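Local coordinates for protein DegT/DnrJ/EryC1/StrS aminotransferase (Brucella abortus 2308, PDB 4QGR) that binds pyridoxal 5'-phosphate and probably works as a transaminase of the DegT/DnrJ/EryC1/StrS family, at residues Pro73-Gly78 with Val237-Asn242; His59-Ala64 with Asp219-Val224; Pro88-Ala93 with Ser348-Ile353. All blocks are in the same frame, centred on the assembly; numbering follows the deposited sequence.

Contact 1. Residues Pro73-Gly78 with Val237-Asn242; sequences PLMTRG and VRIGIN. With PLP (pyridoxal-5'-phosphate), chain G.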
# COMPACT_ATOMS: atom_id res chain seq x y z
N PRO A 73 12.56 -4.22 3.05
CA PRO A 73 13.93 -4.62 3.32
C PRO A 73 14.03 -5.97 4.05
O PRO A 73 15.00 -6.71 3.81
CB PRO A 73 14.45 -3.50 4.20
CG PRO A 73 13.68 -2.30 3.75
CD PRO A 73 12.31 -2.82 3.42
N LEU A 74 13.07 -6.28 4.94
CA LEU A 74 13.07 -7.60 5.58
C LEU A 74 12.88 -8.69 4.54
O LEU A 74 13.53 -9.76 4.61
CB LEU A 74 11.95 -7.69 6.64
CG LEU A 74 12.09 -6.75 7.83
CD1 LEU A 74 10.85 -6.81 8.72
CD2 LEU A 74 13.28 -7.11 8.68
N MET A 75 12.00 -8.45 3.56
CA MET A 75 11.77 -9.41 2.51
C MET A 75 13.01 -9.65 1.65
O MET A 75 13.35 -10.81 1.31
CB MET A 75 10.59 -9.03 1.61
CG MET A 75 9.26 -8.97 2.32
SD MET A 75 7.97 -8.28 1.31
CE MET A 75 7.79 -9.49 0.01
N THR A 76 13.70 -8.58 1.30
CA THR A 76 14.90 -8.73 0.46
C THR A 76 15.98 -9.53 1.16
O THR A 76 16.76 -10.20 0.49
CB THR A 76 15.53 -7.40 0.02
OG1 THR A 76 16.04 -6.70 1.16
CG2 THR A 76 14.55 -6.56 -0.68
N ARG A 77 16.05 -9.43 2.50
CA ARG A 77 17.05 -10.17 3.27
C ARG A 77 16.61 -11.57 3.60
O ARG A 77 17.35 -12.27 4.29
CB ARG A 77 17.37 -9.42 4.58
CG ARG A 77 18.25 -8.22 4.34
CD ARG A 77 19.71 -8.60 4.12
NE ARG A 77 20.41 -8.99 5.36
CZ ARG A 77 21.69 -8.68 5.63
NH1 ARG A 77 22.40 -7.97 4.77
NH2 ARG A 77 22.27 -9.07 6.76
N GLY A 78 15.45 -12.00 3.14
CA GLY A 78 14.96 -13.35 3.45
C GLY A 78 14.61 -13.56 4.92
O GLY A 78 14.70 -14.67 5.42
N VAL A 237 10.85 -12.87 -10.37
CA VAL A 237 11.89 -13.73 -9.80
C VAL A 237 11.76 -13.93 -8.30
O VAL A 237 12.43 -14.77 -7.71
CB VAL A 237 13.32 -13.20 -10.07
CG1 VAL A 237 13.63 -13.29 -11.55
CG2 VAL A 237 13.52 -11.77 -9.58
N ARG A 238 10.92 -13.12 -7.66
CA ARG A 238 10.70 -13.25 -6.23
C ARG A 238 9.27 -12.84 -5.89
O ARG A 238 8.58 -12.23 -6.71
CB ARG A 238 11.72 -12.40 -5.45
CG ARG A 238 11.72 -10.91 -5.82
CD ARG A 238 12.74 -10.09 -5.04
NE ARG A 238 14.12 -10.49 -5.30
CZ ARG A 238 14.88 -10.14 -6.34
NH1 ARG A 238 14.44 -9.33 -7.29
NH2 ARG A 238 16.11 -10.64 -6.44
N ILE A 239 8.85 -13.20 -4.69
CA ILE A 239 7.59 -12.73 -4.15
C ILE A 239 7.76 -11.26 -3.84
O ILE A 239 8.75 -10.85 -3.18
CB ILE A 239 7.21 -13.47 -2.85
CG1 ILE A 239 7.07 -15.00 -3.09
CG2 ILE A 239 5.96 -12.85 -2.25
CD1 ILE A 239 6.20 -15.41 -4.26
N GLY A 240 6.79 -10.46 -4.27
CA GLY A 240 6.78 -9.03 -3.93
C GLY A 240 5.42 -8.51 -3.49
O GLY A 240 4.55 -9.29 -3.08
N ILE A 241 5.26 -7.18 -3.59
CA ILE A 241 4.02 -6.50 -3.26
C ILE A 241 3.74 -5.41 -4.30
O ILE A 241 4.48 -5.28 -5.29
CB ILE A 241 4.08 -5.94 -1.84
CG1 ILE A 241 5.23 -4.93 -1.68
CG2 ILE A 241 4.21 -7.04 -0.79
CD1 ILE A 241 5.16 -4.19 -0.36
N ASN A 242 2.67 -4.64 -4.09
CA ASN A 242 2.45 -3.45 -4.88
C ASN A 242 2.66 -2.26 -3.98
O ASN A 242 1.78 -1.97 -3.18
CB ASN A 242 1.02 -3.39 -5.42
CG ASN A 242 0.74 -2.12 -6.22
OD1 ASN A 242 1.58 -1.25 -6.37
ND2 ASN A 242 -0.48 -2.02 -6.72
N1 PLP G . -5.79 -9.19 -10.02
C2 PLP G . -5.83 -8.99 -11.36
C2A PLP G . -6.59 -9.95 -12.25
C3 PLP G . -5.18 -7.79 -11.95
O3 PLP G . -5.24 -7.54 -13.27
C4 PLP G . -4.43 -6.88 -11.05
C4A PLP G . -3.79 -5.64 -11.51
O4A PLP G . -4.07 -5.21 -12.59
C5 PLP G . -4.45 -7.19 -9.62
C6 PLP G . -5.12 -8.36 -9.19
C5A PLP G . -3.67 -6.28 -8.68
O4P PLP G . -4.28 -4.98 -8.60
P PLP G . -3.37 -3.71 -8.30
O1P PLP G . -4.38 -2.64 -7.90
O2P PLP G . -2.32 -4.03 -7.24
O3P PLP G . -2.72 -3.44 -9.67

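Contact 2. Residues His59-Ala64 with Asp219-Val224; sequences HVIACA and DTLRSV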
# COMPACT_ATOMS: atom_id res chain seq x y z
N HIS A 59 20.73 6.20 -3.30
CA HIS A 59 19.49 5.59 -3.84
C HIS A 59 18.31 5.93 -2.98
O HIS A 59 18.32 5.63 -1.78
CB HIS A 59 19.61 4.06 -3.96
CG HIS A 59 20.81 3.62 -4.76
ND1 HIS A 59 20.81 3.60 -6.13
CD2 HIS A 59 22.05 3.24 -4.37
CE1 HIS A 59 22.02 3.24 -6.57
NE2 HIS A 59 22.78 3.00 -5.51
N VAL A 60 17.25 6.46 -3.60
CA VAL A 60 15.96 6.68 -2.93
C VAL A 60 14.94 5.89 -3.70
O VAL A 60 14.82 6.03 -4.94
CB VAL A 60 15.53 8.14 -2.91
CG1 VAL A 60 14.10 8.28 -2.32
CG2 VAL A 60 16.57 8.99 -2.17
N ILE A 61 14.23 5.02 -2.98
CA ILE A 61 13.24 4.13 -3.59
C ILE A 61 11.88 4.51 -3.00
O ILE A 61 11.50 4.07 -1.90
CB ILE A 61 13.56 2.66 -3.31
CG1 ILE A 61 14.98 2.28 -3.75
CG2 ILE A 61 12.53 1.78 -4.01
CD1 ILE A 61 15.98 2.38 -2.62
N ALA A 62 11.13 5.31 -3.75
CA ALA A 62 9.80 5.75 -3.28
C ALA A 62 8.86 4.55 -3.23
O ALA A 62 9.00 3.64 -4.02
CB ALA A 62 9.26 6.87 -4.16
N CYS A 63 7.91 4.55 -2.29
CA CYS A 63 6.93 3.46 -2.19
C CYS A 63 5.63 3.98 -1.60
O CYS A 63 5.45 5.21 -1.46
CB CYS A 63 7.52 2.31 -1.36
SG CYS A 63 8.12 2.74 0.30
N ALA A 64 4.73 3.08 -1.20
CA ALA A 64 3.38 3.48 -0.93
C ALA A 64 3.11 4.04 0.45
O ALA A 64 2.14 4.79 0.61
CB ALA A 64 2.42 2.32 -1.17
N ASP A 219 18.26 -2.26 -6.10
CA ASP A 219 17.67 -2.96 -7.26
C ASP A 219 16.66 -3.97 -6.78
O ASP A 219 15.61 -4.13 -7.39
CB ASP A 219 18.76 -3.69 -8.04
CG ASP A 219 19.64 -2.77 -8.86
OD1 ASP A 219 19.29 -1.60 -9.09
OD2 ASP A 219 20.72 -3.24 -9.31
N THR A 220 16.99 -4.66 -5.70
CA THR A 220 16.11 -5.67 -5.13
C THR A 220 14.86 -5.00 -4.58
O THR A 220 13.76 -5.52 -4.73
CB THR A 220 16.84 -6.52 -4.06
OG1 THR A 220 18.03 -7.12 -4.66
CG2 THR A 220 15.98 -7.57 -3.61
N LEU A 221 15.01 -3.84 -3.96
CA LEU A 221 13.83 -3.13 -3.40
C LEU A 221 12.89 -2.68 -4.53
O LEU A 221 11.66 -2.74 -4.42
CB LEU A 221 14.23 -1.94 -2.52
CG LEU A 221 14.89 -2.38 -1.23
CD1 LEU A 221 15.48 -1.16 -0.53
CD2 LEU A 221 13.93 -3.10 -0.29
N ARG A 222 13.48 -2.27 -5.65
CA ARG A 222 12.69 -1.82 -6.77
C ARG A 222 11.95 -2.99 -7.42
O ARG A 222 10.88 -2.79 -8.01
CB ARG A 222 13.51 -1.06 -7.81
CG ARG A 222 14.05 0.29 -7.30
CD ARG A 222 14.64 1.15 -8.42
NE ARG A 222 15.47 2.26 -7.92
CZ ARG A 222 14.98 3.41 -7.44
NH1 ARG A 222 13.66 3.61 -7.34
NH2 ARG A 222 15.81 4.34 -7.02
N SER A 223 12.52 -4.18 -7.31
CA SER A 223 11.84 -5.38 -7.76
C SER A 223 10.69 -5.72 -6.82
O SER A 223 9.57 -5.93 -7.27
CB SER A 223 12.84 -6.54 -7.84
OG SER A 223 12.21 -7.80 -8.01
N VAL A 224 10.95 -5.74 -5.53
CA VAL A 224 9.96 -6.15 -4.55
C VAL A 224 8.71 -5.28 -4.59
O VAL A 224 7.59 -5.78 -4.42
CB VAL A 224 10.58 -6.18 -3.12
CG1 VAL A 224 9.53 -6.35 -2.03
CG2 VAL A 224 11.59 -7.32 -3.02
O HOH W 1 18.67 4.71 -7.55

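Contact 3. Residues Pro88-Ala93 with Ser348-Ile353; sequences PSFTFA and SLPSRI. With PLP (pyridoxal-5'-phosphate), chain E.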
# COMPACT_ATOMS: atom_id res chain seq x y z
N PRO A 88 12.02 -1.40 19.25
CA PRO A 88 11.43 -0.83 20.45
C PRO A 88 9.96 -1.21 20.60
O PRO A 88 9.30 -1.57 19.64
CB PRO A 88 11.55 0.69 20.23
CG PRO A 88 12.31 0.87 18.96
CD PRO A 88 12.17 -0.39 18.19
N SER A 89 9.50 -1.22 21.85
CA SER A 89 8.07 -1.29 22.15
C SER A 89 7.45 0.12 22.17
O SER A 89 6.25 0.28 21.87
CB SER A 89 7.89 -1.97 23.51
OG SER A 89 6.56 -1.91 23.95
N PHE A 90 8.22 1.14 22.54
CA PHE A 90 7.74 2.51 22.54
C PHE A 90 7.90 3.13 21.16
O PHE A 90 8.88 3.82 20.91
CB PHE A 90 8.48 3.33 23.62
CG PHE A 90 7.74 4.55 24.06
CD1 PHE A 90 6.63 4.42 24.85
CD2 PHE A 90 8.15 5.83 23.64
CE1 PHE A 90 5.91 5.52 25.26
CE2 PHE A 90 7.44 6.95 24.04
CZ PHE A 90 6.32 6.80 24.84
N THR A 91 6.98 2.80 20.26
CA THR A 91 6.98 3.25 18.89
C THR A 91 5.60 2.95 18.29
O THR A 91 4.75 2.29 18.92
CB THR A 91 8.10 2.55 18.08
OG1 THR A 91 8.16 3.09 16.77
CG2 THR A 91 7.91 1.01 18.04
N PHE A 92 5.40 3.41 17.05
CA PHE A 92 4.20 3.08 16.29
C PHE A 92 4.17 1.61 15.91
O PHE A 92 5.21 1.00 15.68
CB PHE A 92 4.18 3.93 15.02
CG PHE A 92 2.92 3.79 14.21
CD1 PHE A 92 1.72 4.34 14.65
CD2 PHE A 92 2.95 3.15 13.00
CE1 PHE A 92 0.56 4.20 13.90
CE2 PHE A 92 1.80 3.00 12.24
CZ PHE A 92 0.61 3.55 12.68
N ALA A 93 2.96 1.03 15.84
CA ALA A 93 2.82 -0.42 15.65
C ALA A 93 3.60 -1.00 14.45
O ALA A 93 4.04 -2.12 14.50
CB ALA A 93 1.34 -0.76 15.48
N SER A 348 6.12 2.96 31.97
CA SER A 348 5.81 4.12 32.79
C SER A 348 5.64 5.45 32.02
O SER A 348 4.90 6.33 32.47
CB SER A 348 6.85 4.30 33.88
OG SER A 348 8.11 4.50 33.30
N LEU A 349 6.30 5.59 30.87
CA LEU A 349 6.13 6.83 30.09
C LEU A 349 4.71 7.23 29.76
O LEU A 349 4.43 8.44 29.77
CB LEU A 349 6.93 6.77 28.78
CG LEU A 349 8.39 7.08 28.93
CD1 LEU A 349 9.10 6.82 27.61
CD2 LEU A 349 8.57 8.56 29.35
N PRO A 350 3.84 6.28 29.38
CA PRO A 350 2.45 6.63 29.09
C PRO A 350 1.72 7.35 30.21
O PRO A 350 0.72 8.02 29.93
CB PRO A 350 1.78 5.27 28.80
CG PRO A 350 2.89 4.40 28.32
CD PRO A 350 4.07 4.85 29.15
N SER A 351 2.20 7.27 31.46
CA SER A 351 1.51 7.95 32.55
C SER A 351 1.96 9.39 32.70
O SER A 351 1.33 10.12 33.46
CB SER A 351 1.70 7.21 33.88
OG SER A 351 3.06 7.24 34.31
N ARG A 352 3.03 9.79 32.02
CA ARG A 352 3.58 11.12 32.22
C ARG A 352 3.94 11.91 30.96
O ARG A 352 4.15 13.11 31.06
CB ARG A 352 4.77 11.06 33.17
CG ARG A 352 5.94 10.23 32.69
CD ARG A 352 7.06 10.06 33.76
NE ARG A 352 8.27 9.47 33.13
CZ ARG A 352 8.65 8.18 33.20
NH1 ARG A 352 7.98 7.30 33.92
NH2 ARG A 352 9.76 7.76 32.58
N ILE A 353 4.00 11.27 29.80
CA ILE A 353 4.40 11.97 28.55
C ILE A 353 3.24 12.74 27.92
O ILE A 353 2.07 12.35 28.05
CB ILE A 353 5.01 10.96 27.56
CG1 ILE A 353 5.94 11.66 26.56
CG2 ILE A 353 3.94 10.09 26.92
CD1 ILE A 353 6.82 10.70 25.79
N1 PLP E . 7.23 3.96 11.85
C2 PLP E . 7.00 4.97 12.70
C2A PLP E . 7.96 5.32 13.81
C3 PLP E . 5.79 5.82 12.46
O3 PLP E . 5.58 6.86 13.27
C4 PLP E . 4.84 5.41 11.40
C4A PLP E . 3.63 6.13 10.94
O4A PLP E . 3.57 7.34 10.88
C5 PLP E . 5.23 4.27 10.56
C6 PLP E . 6.42 3.60 10.84
C5A PLP E . 4.33 3.80 9.43
O4P PLP E . 4.25 4.76 8.37
P PLP E . 2.91 4.89 7.49
O1P PLP E . 3.27 5.71 6.26
O2P PLP E . 2.39 3.51 7.22
O3P PLP E . 2.00 5.70 8.44

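Contact 1. Residues Pro73-Gly78 with Val237-Asn242
Met75 of the last helical turn and Gly240 of an irregular loop are the backbone neighbours here, their CA atoms 8.2 Å apart, a gap bridged by the methionine side chain. Its CG stands beside the backbone N (chi1 -63°), the chain runs out as far as SD and then bends (chi3 66°), which turns the terminal methyl onto the loop. Met75 CE lies against the backbone, 3.6 Å from Ile239 O and 4.1 Å from Gly240 CA, while CG2 of Ile239 and CG2 of Ile241 lie a little farther off, each 4.4 Å from it. A long, unbranched methionine suits this reach across the gap. No hydrogen bond joins the segments. Gly78 ends the helix in a Schellman motif, its positive phi being easy for glycine. At the end of segment 237-242 Asn242 ND2 donates to O2P of a pyridoxal phosphate at 2.8 Å, a cofactor also hydrogen-bonded by Lys199, Ser194 and Thr67, among others, of the second subunit, so the active site is shared across the dimer. Leu101 of the second subunit packs on both Met75 and Ile241. Within the chain, helix 68-76 touches strand 166-170 through Pro73 and Leu74, and helix 215-224 through Thr76.

Contact 2. Residues His59-Ala64 with Asp219-Val224
Apolar packing centres on Ile61, which points from strand 59-63 at segment 219-224 of helix 215-224, these short segments running nearly parallel, with 11° and 9.2 Å between their axes. Ile61 CD1 meets Leu221 CD1 at 4.1 Å, the side chains crossing at about a right angle. The branched isoleucine also serves the neighbouring arginine: CG2 touches the aliphatic CG of Arg222, while CG1 sits 3.8 Å above the guanidinium plane, over its centre.

The polar contacts belong to Arg222. Its chain, extended from CG to NE, brings the guanidinium to the strand, where Arg222 NH2 donates to Val60 O at 2.9 Å. That bond is bent (141° at the hydrogen), and the donor lies above the carbonyl plane. A water joins the same NH2, at 2.9 Å, to His59 ND1, in the plane of both flat groups. Glu48 forms a salt bridge with NH1 and also accepts from Ala62 N, tying the charge to this strand at the main sheet's edge.

Arginine suits this place because its CG methylene and guanidinium face can pack on Ile61 while its nitrogens serve carbonyl, water and carboxylate. Glu48 probably offsets its positive charge, and the bonds to different partners should restrict rotation of the guanidinium.

Contact 3. Residues Pro88-Ala93 with Ser348-Ile353
Phe90 projects from the loop after strand 83-88 as a flat knob, received by a hollow that Leu349, Pro350 and Ile353 form on the turn after helix 344-348 and at the start of strand 353-356. With CG swung away from the backbone N (chi1 -158°), the ring reaches out to segment 348-353. Leu349 supplies the broad wall: its CD1 lies over the middle of one face of the Phe90 ring, 4.0 Å from the centroid and 13° off the normal, a CH-pi contact, while Leu349 CB fits against Phe90 CE1 at 3.9 Å. Ile353 meets the rim, its CD1 lying near the ring plane and 4.0 Å from Phe90 CZ. Pro350 CD adds a smaller, oblique contact at CE1. Leucine can lay a methyl on the face, and the long arm of isoleucine can reach the ring edge.

Phe90 is also the centre of an inverse gamma turn, in a loop that leads on to the cofactor site of this PLP-dependent aminotransferase fold. Two residues later Phe92 lies against the pyridoxal phosphate, its CD2 3.4 Å from C4 of the cofactor, and Thr91 OG1 comes near the C2A methyl.

The hollow owes its form to a compact turn. Ser348 O accepts from both Ser351 N and Ser351 OG, the hydroxyl at 2.8 Å and in the carbonyl plane. Leu349 O takes Arg352 N and Ile353 N, which curls the backbone so that Leu349 and Ile353 both face Phe90. Tyr323 meets the Phe90 ring edge-to-face, and Leu146 packs on it too.

Overall arrangement
Contacts 1 and 2 have centres 10 Å apart and touch directly: Thr76 packs on Thr220 and Leu221, and Ile241 N probably bonds to Val224 O. Strand 59-63, an outer strand of the main mixed sheet, is followed in the chain by helix 68-76, so the two contacts share one corner of the fold. Contact 3 is centred about 30 Å from contact 1 and 31 Å from contact 2, across the chain's centre from the latter. In sequence the first segments run 59-64, 73-78, 88-93 and their partners 219-224, 237-242, 348-353, so the three contacts cross along the chain. Contacts 1 and 3 reach different cofactors of the dimer, consistent with active sites built from both subunits.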